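Local coordinates for protein extracellular subtilisin-like serine proteinase (Vibrio sp. PA-44, PDB 1S2N) that probably cleaves peptide bonds as a secreted subtilisin-like serine endopeptidase, this chain being the calcium-binding protease domain of a longer precursor, at residues A125-G130 with T165-V170; A33-T38 with V89-V94. All coordinates share one frame; numbering follows the deposited sequence.

Contact 1. Residues A125-G130 with T165-V170. With PMS (phenylmethanesulfonic acid), chain F.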
loop_
_atom_site.group_PDB
_atom_site.type_symbol
_atom_site.label_atom_id
_atom_site.label_comp_id
_atom_site.label_asym_id
_atom_site.label_seq_id
_atom_site.Cartn_x
_atom_site.Cartn_y
_atom_site.Cartn_z
ATOM N N ALA A 125 -3.378 6.327 4.344
ATOM C CA ALA A 125 -2.242 5.760 5.071
ATOM C C ALA A 125 -1.891 4.361 4.547
ATOM O O ALA A 125 -2.762 3.628 4.064
ATOM C CB ALA A 125 -2.556 5.695 6.560
ATOM N N ASN A 126 -0.612 4.008 4.667
ATOM C CA ASN A 126 -0.069 2.727 4.202
ATOM C C ASN A 126 0.802 2.146 5.308
ATOM O O ASN A 126 1.780 2.764 5.717
ATOM C CB ASN A 126 0.756 2.931 2.921
ATOM C CG ASN A 126 1.297 1.622 2.337
ATOM O OD1 ASN A 126 2.251 1.045 2.848
ATOM N ND2 ASN A 126 0.697 1.172 1.252
ATOM N N MET A 127 0.439 0.968 5.795
ATOM C CA MET A 127 1.165 0.314 6.878
ATOM C C MET A 127 1.683 -1.034 6.399
ATOM O O MET A 127 1.061 -2.068 6.654
ATOM C CB MET A 127 0.245 0.104 8.074
ATOM C CG MET A 127 -0.168 1.377 8.772
ATOM S SD MET A 127 -0.990 1.033 10.332
ATOM C CE MET A 127 0.384 0.716 11.398
ATOM N N SER A 128 2.821 -1.015 5.707
ATOM C CA SER A 128 3.494 -2.237 5.260
ATOM C C SER A 128 4.315 -2.854 6.405
ATOM O O SER A 128 5.538 -3.000 6.313
ATOM C CB SER A 128 4.383 -1.947 4.046
ATOM O OG SER A 128 3.620 -1.861 2.864
ATOM N N LEU A 129 3.625 -3.221 7.480
ATOM C CA LEU A 129 4.261 -3.807 8.646
ATOM C C LEU A 129 3.269 -4.644 9.425
ATOM O O LEU A 129 2.049 -4.475 9.319
ATOM C CB LEU A 129 4.844 -2.717 9.551
ATOM C CG LEU A 129 3.876 -1.683 10.148
ATOM C CD1 LEU A 129 3.341 -2.133 11.499
ATOM C CD2 LEU A 129 4.552 -0.321 10.282
ATOM N N GLY A 130 3.808 -5.540 10.234
ATOM C CA GLY A 130 2.979 -6.438 11.002
ATOM C C GLY A 130 3.757 -7.208 12.042
ATOM O O GLY A 130 4.983 -7.130 12.134
ATOM N N THR A 165 -2.702 -11.473 13.141
ATOM C CA THR A 165 -1.684 -10.421 12.985
ATOM C C THR A 165 -2.301 -9.031 13.169
ATOM O O THR A 165 -3.395 -8.782 12.687
ATOM C CB THR A 165 -1.053 -10.522 11.570
ATOM O OG1 THR A 165 -0.065 -11.552 11.554
ATOM C CG2 THR A 165 -0.256 -9.278 11.198
ATOM N N SER A 166 -1.594 -8.139 13.864
ATOM C CA SER A 166 -1.952 -6.718 13.936
ATOM C C SER A 166 -0.932 -5.880 13.158
ATOM O O SER A 166 0.265 -6.179 13.203
ATOM C CB SER A 166 -1.984 -6.260 15.388
ATOM O OG SER A 166 -3.046 -6.870 16.079
ATOM N N PRO A 167 -1.364 -4.829 12.453
ATOM C CA PRO A 167 -2.758 -4.372 12.390
ATOM C C PRO A 167 -3.621 -5.062 11.335
ATOM O O PRO A 167 -4.779 -4.679 11.196
ATOM C CB PRO A 167 -2.597 -2.900 12.008
ATOM C CG PRO A 167 -1.397 -2.882 11.135
ATOM C CD PRO A 167 -0.482 -3.958 11.653
ATOM N N ALA A 168 -3.086 -6.056 10.627
ATOM C CA ALA A 168 -3.798 -6.723 9.519
ATOM C C ALA A 168 -5.250 -7.118 9.813
ATOM O O ALA A 168 -6.113 -7.028 8.934
ATOM C CB ALA A 168 -3.013 -7.958 9.075
ATOM N N ARG A 169 -5.513 -7.542 11.045
ATOM C CA ARG A 169 -6.807 -8.137 11.403
ATOM C C ARG A 169 -7.916 -7.110 11.638
ATOM O O ARG A 169 -9.063 -7.490 11.855
ATOM C CB ARG A 169 -6.664 -9.054 12.624
ATOM C CG ARG A 169 -6.447 -8.350 13.957
ATOM C CD ARG A 169 -6.538 -9.284 15.172
ATOM N NE ARG A 169 -5.988 -8.654 16.368
ATOM C CZ ARG A 169 -5.969 -9.203 17.583
ATOM N NH1 ARG A 169 -6.455 -10.425 17.797
ATOM N NH2 ARG A 169 -5.436 -8.523 18.597
ATOM N N VAL A 170 -7.571 -5.820 11.593
ATOM C CA VAL A 170 -8.536 -4.738 11.808
ATOM C C VAL A 170 -9.535 -4.748 10.647
ATOM O O VAL A 170 -9.138 -4.500 9.513
ATOM C CB VAL A 170 -7.839 -3.349 11.875
ATOM C CG1 VAL A 170 -8.864 -2.230 12.011
ATOM C CG2 VAL A 170 -6.848 -3.282 13.031
HETATM C C PMS F . 7.522 -7.135 6.474
HETATM S S PMS F . 7.337 -6.493 4.762
HETATM C C1 PMS F . 6.193 -7.518 7.102
HETATM C C2 PMS F . 6.196 -8.516 8.080
HETATM C C3 PMS F . 5.008 -8.910 8.697
HETATM C C4 PMS F . 3.810 -8.301 8.343
HETATM C C5 PMS F . 3.799 -7.304 7.373
HETATM C C6 PMS F . 4.982 -6.910 6.752
HETATM O O2S PMS F . 6.086 -7.575 4.040
HETATM O O1S PMS F . 8.617 -6.671 3.761
#
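Met127 and Pro167 meet at an oblique angle, the thioether end of one against the ring of the other. Met127 CB lies 4.6 Å from Pro167 CG. With Met127 CG anti to the carbonyl carbon (chi1 -69°), that atom turns to Ile36 of strand 32-37. Met127 SD then reaches Pro167 CG at 4.0 Å. A bend at chi3 (80°) turns the methyl back, and Met127 CE also lies 4.0 Å from Pro167 CG. Val141 of helix 135-146 and Leu153 of strand 150-154 touch both side chains. The other end of the proline ring faces the main chain: Pro167 CD lies 3.5 Å from Leu129 O. The peptide bond before Pro167 is cis, and a type I turn runs on from Pro167 to Val170.

Strand 125-127 ends here, and the loop 128-130 after it forms a wall of the S1 pocket of the subtilisin fold. The phenyl ring of the bound phenylmethanesulfonic acid rests against this loop, with its C4 3.3 Å from Gly130 N. Its polar end is hydrogen-bonded to Asn157 and Ser220.

No conventional hydrogen bond crosses between the segments. A CA-H...O contact joins Gly130 CA to Ser166 O at 3.5 Å. Ser166 OG bonds to Asp138, which also forms a salt bridge with Arg169.

Contact 2. Residues A33-T38 with V89-V94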
loop_
_atom_site.group_PDB
_atom_site.type_symbol
_atom_site.label_atom_id
_atom_site.label_comp_id
_atom_site.label_asym_id
_atom_site.label_seq_id
_atom_site.Cartn_x
_atom_site.Cartn_y
_atom_site.Cartn_z
ATOM N N ALA A 33 -0.317 10.464 0.420
ATOM C CA ALA A 33 -0.118 9.145 1.008
ATOM C C ALA A 33 0.836 9.252 2.190
ATOM O O ALA A 33 1.975 9.677 2.026
ATOM C CB ALA A 33 0.428 8.170 -0.030
ATOM N N TYR A 34 0.354 8.886 3.377
ATOM C CA TYR A 34 1.193 8.795 4.568
ATOM C C TYR A 34 1.778 7.397 4.671
ATOM O O TYR A 34 1.054 6.425 4.866
ATOM C CB TYR A 34 0.386 9.150 5.822
ATOM C CG TYR A 34 -0.102 10.579 5.787
ATOM C CD1 TYR A 34 0.660 11.608 6.329
ATOM C CD2 TYR A 34 -1.305 10.909 5.168
ATOM C CE1 TYR A 34 0.224 12.934 6.283
ATOM C CE2 TYR A 34 -1.747 12.225 5.107
ATOM C CZ TYR A 34 -0.977 13.235 5.665
ATOM O OH TYR A 34 -1.415 14.539 5.614
ATOM N N VAL A 35 3.098 7.309 4.525
ATOM C CA VAL A 35 3.812 6.038 4.551
ATOM C C VAL A 35 4.380 5.762 5.943
ATOM O O VAL A 35 5.384 6.345 6.341
ATOM C CB VAL A 35 4.939 6.040 3.513
ATOM C CG1 VAL A 35 5.600 4.664 3.433
ATOM C CG2 VAL A 35 4.393 6.470 2.159
ATOM N N ILE A 36 3.720 4.871 6.675
ATOM C CA ILE A 36 4.102 4.515 8.040
ATOM C C ILE A 36 5.028 3.300 7.992
ATOM O O ILE A 36 4.565 2.167 7.902
ATOM C CB ILE A 36 2.835 4.218 8.877
ATOM C CG1 ILE A 36 1.859 5.395 8.814
ATOM C CG2 ILE A 36 3.199 3.918 10.330
ATOM C CD1 ILE A 36 0.436 5.026 9.140
ATOM N N ASP A 37 6.336 3.557 8.044
ATOM C CA ASP A 37 7.360 2.549 7.746
ATOM C C ASP A 37 8.737 2.952 8.331
ATOM O O ASP A 37 8.808 3.613 9.370
ATOM C CB ASP A 37 7.428 2.358 6.219
ATOM C CG ASP A 37 7.645 0.919 5.817
ATOM O OD1 ASP A 37 8.737 0.388 6.084
ATOM O OD2 ASP A 37 6.778 0.236 5.230
ATOM N N THR A 38 9.827 2.579 7.662
ATOM C CA THR A 38 11.176 2.909 8.131
ATOM C C THR A 38 11.597 4.340 7.763
ATOM O O THR A 38 12.768 4.709 7.932
ATOM C CB THR A 38 12.220 1.914 7.552
ATOM O OG1 THR A 38 12.266 2.028 6.120
ATOM C CG2 THR A 38 11.826 0.461 7.801
ATOM N N VAL A 89 1.185 11.892 -6.833
ATOM C CA VAL A 89 0.765 11.902 -5.438
ATOM C C VAL A 89 1.797 12.630 -4.578
ATOM O O VAL A 89 2.964 12.759 -4.962
ATOM C CB VAL A 89 0.543 10.445 -4.917
ATOM C CG1 VAL A 89 0.651 10.332 -3.423
ATOM C CG2 VAL A 89 -0.818 9.984 -5.308
ATOM N N ASN A 90 1.335 13.126 -3.436
ATOM C CA ASN A 90 2.202 13.615 -2.376
ATOM C C ASN A 90 2.505 12.504 -1.380
ATOM O O ASN A 90 1.620 11.743 -0.999
ATOM C CB ASN A 90 1.549 14.790 -1.654
ATOM C CG ASN A 90 1.293 15.952 -2.575
ATOM O OD1 ASN A 90 2.222 16.476 -3.187
ATOM N ND2 ASN A 90 0.018 16.346 -2.710
ATOM N N ILE A 91 3.770 12.420 -0.980
ATOM C CA ILE A 91 4.245 11.439 -0.015
ATOM C C ILE A 91 4.663 12.158 1.264
ATOM O O ILE A 91 5.339 13.178 1.203
ATOM C CB ILE A 91 5.446 10.662 -0.596
ATOM C CG1 ILE A 91 5.051 9.955 -1.899
ATOM C CG2 ILE A 91 6.010 9.666 0.440
ATOM C CD1 ILE A 91 4.111 8.765 -1.714
ATOM N N VAL A 92 4.245 11.627 2.410
ATOM C CA VAL A 92 4.663 12.137 3.712
ATOM C C VAL A 92 5.205 10.952 4.492
ATOM O O VAL A 92 4.472 10.008 4.778
ATOM C CB VAL A 92 3.494 12.814 4.485
ATOM C CG1 VAL A 92 3.877 13.087 5.925
ATOM C CG2 VAL A 92 3.091 14.117 3.807
ATOM N N GLY A 93 6.499 10.987 4.792
ATOM C CA GLY A 93 7.134 9.941 5.563
ATOM C C GLY A 93 6.804 10.056 7.035
ATOM O O GLY A 93 6.940 11.130 7.616
ATOM N N VAL A 94 6.357 8.952 7.629
ATOM C CA VAL A 94 6.176 8.868 9.072
ATOM C C VAL A 94 6.980 7.668 9.567
ATOM O O VAL A 94 6.589 6.518 9.377
ATOM C CB VAL A 94 4.667 8.848 9.459
ATOM C CG1 VAL A 94 4.292 7.673 10.350
ATOM C CG2 VAL A 94 4.321 10.122 10.186
#
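Ala33 N gives its hydrogen to Asn90 O over 2.7 Å, the shortest of five backbone bonds that zip strands 33-37 and 90-94 together. The strands run parallel, with 27° between their directions. The bonds alternate as a parallel sheet requires. Val92 N donates to Ala33 O, and Val35 N to Val92 O, each at 3.0 Å. Val94 N then donates to Val35 O at 3.1 Å, from well above the carbonyl plane. Asp37 N closes the series on Val94 O at 3.3 Å.

The residues between these use their other edge. Tyr34 and Ile36 turn their backbone groups to strand 123-127, bonding Val124 and Asn126. On the far strand, Gly93 O accepts from Ser64 OG. In the parallel sheet at the core of the subtilase fold, strand 90-95 lies between 51-56 and 32-37.

Apolar side chains fill both faces. On one, the Tyr34 ring lies alongside Val92, its CD1 3.6 Å from Val92 CG1. With Tyr34 CG beside its own backbone N (chi1 -63°), the ring runs next to the valine, and Trp114 of helix 105-118 packs over both. Ile36 and Val94 pair likewise, CG1 to CG1 at 3.7 Å. On the other face Val35 crosses Ile91, while Ala33 and Val35 touch helix 70-79.

Asp37 ends the strand and is predicted to belong to the charge relay system with His70 and Ser220. Its OD1 accepts from Thr38 N at 2.9 Å through the anti lone pair. Its backbone also bonds to Val96 and Leu97. Asp37 is thus buried, with its backbone N and one carboxylate oxygen bonded, consistent with orienting its acid group toward the neighbouring His70.

How the contacts relate
Both segments of contact 2 precede those of contact 1 in the sequence, and the centres of the two contacts lie about 15 Å apart. Both reach the same parallel sheet. Strand 32-37 stands between strands 90-95 and 123-127, so segments 33-38 and 125-130 are direct neighbours. Past the end of strand 123-127, Leu129 packs on Ile36 and Ser128 on Asp37. Contact 1 joins the end of strand 123-127 to the loop between strands 150-154 and 174-179. The predicted catalytic Asp37 of contact 2 and the segment of contact 1 that lines the bound phenylmethanesulfonic acid thus sit side by side, at the C-terminal ends of neighbouring strands.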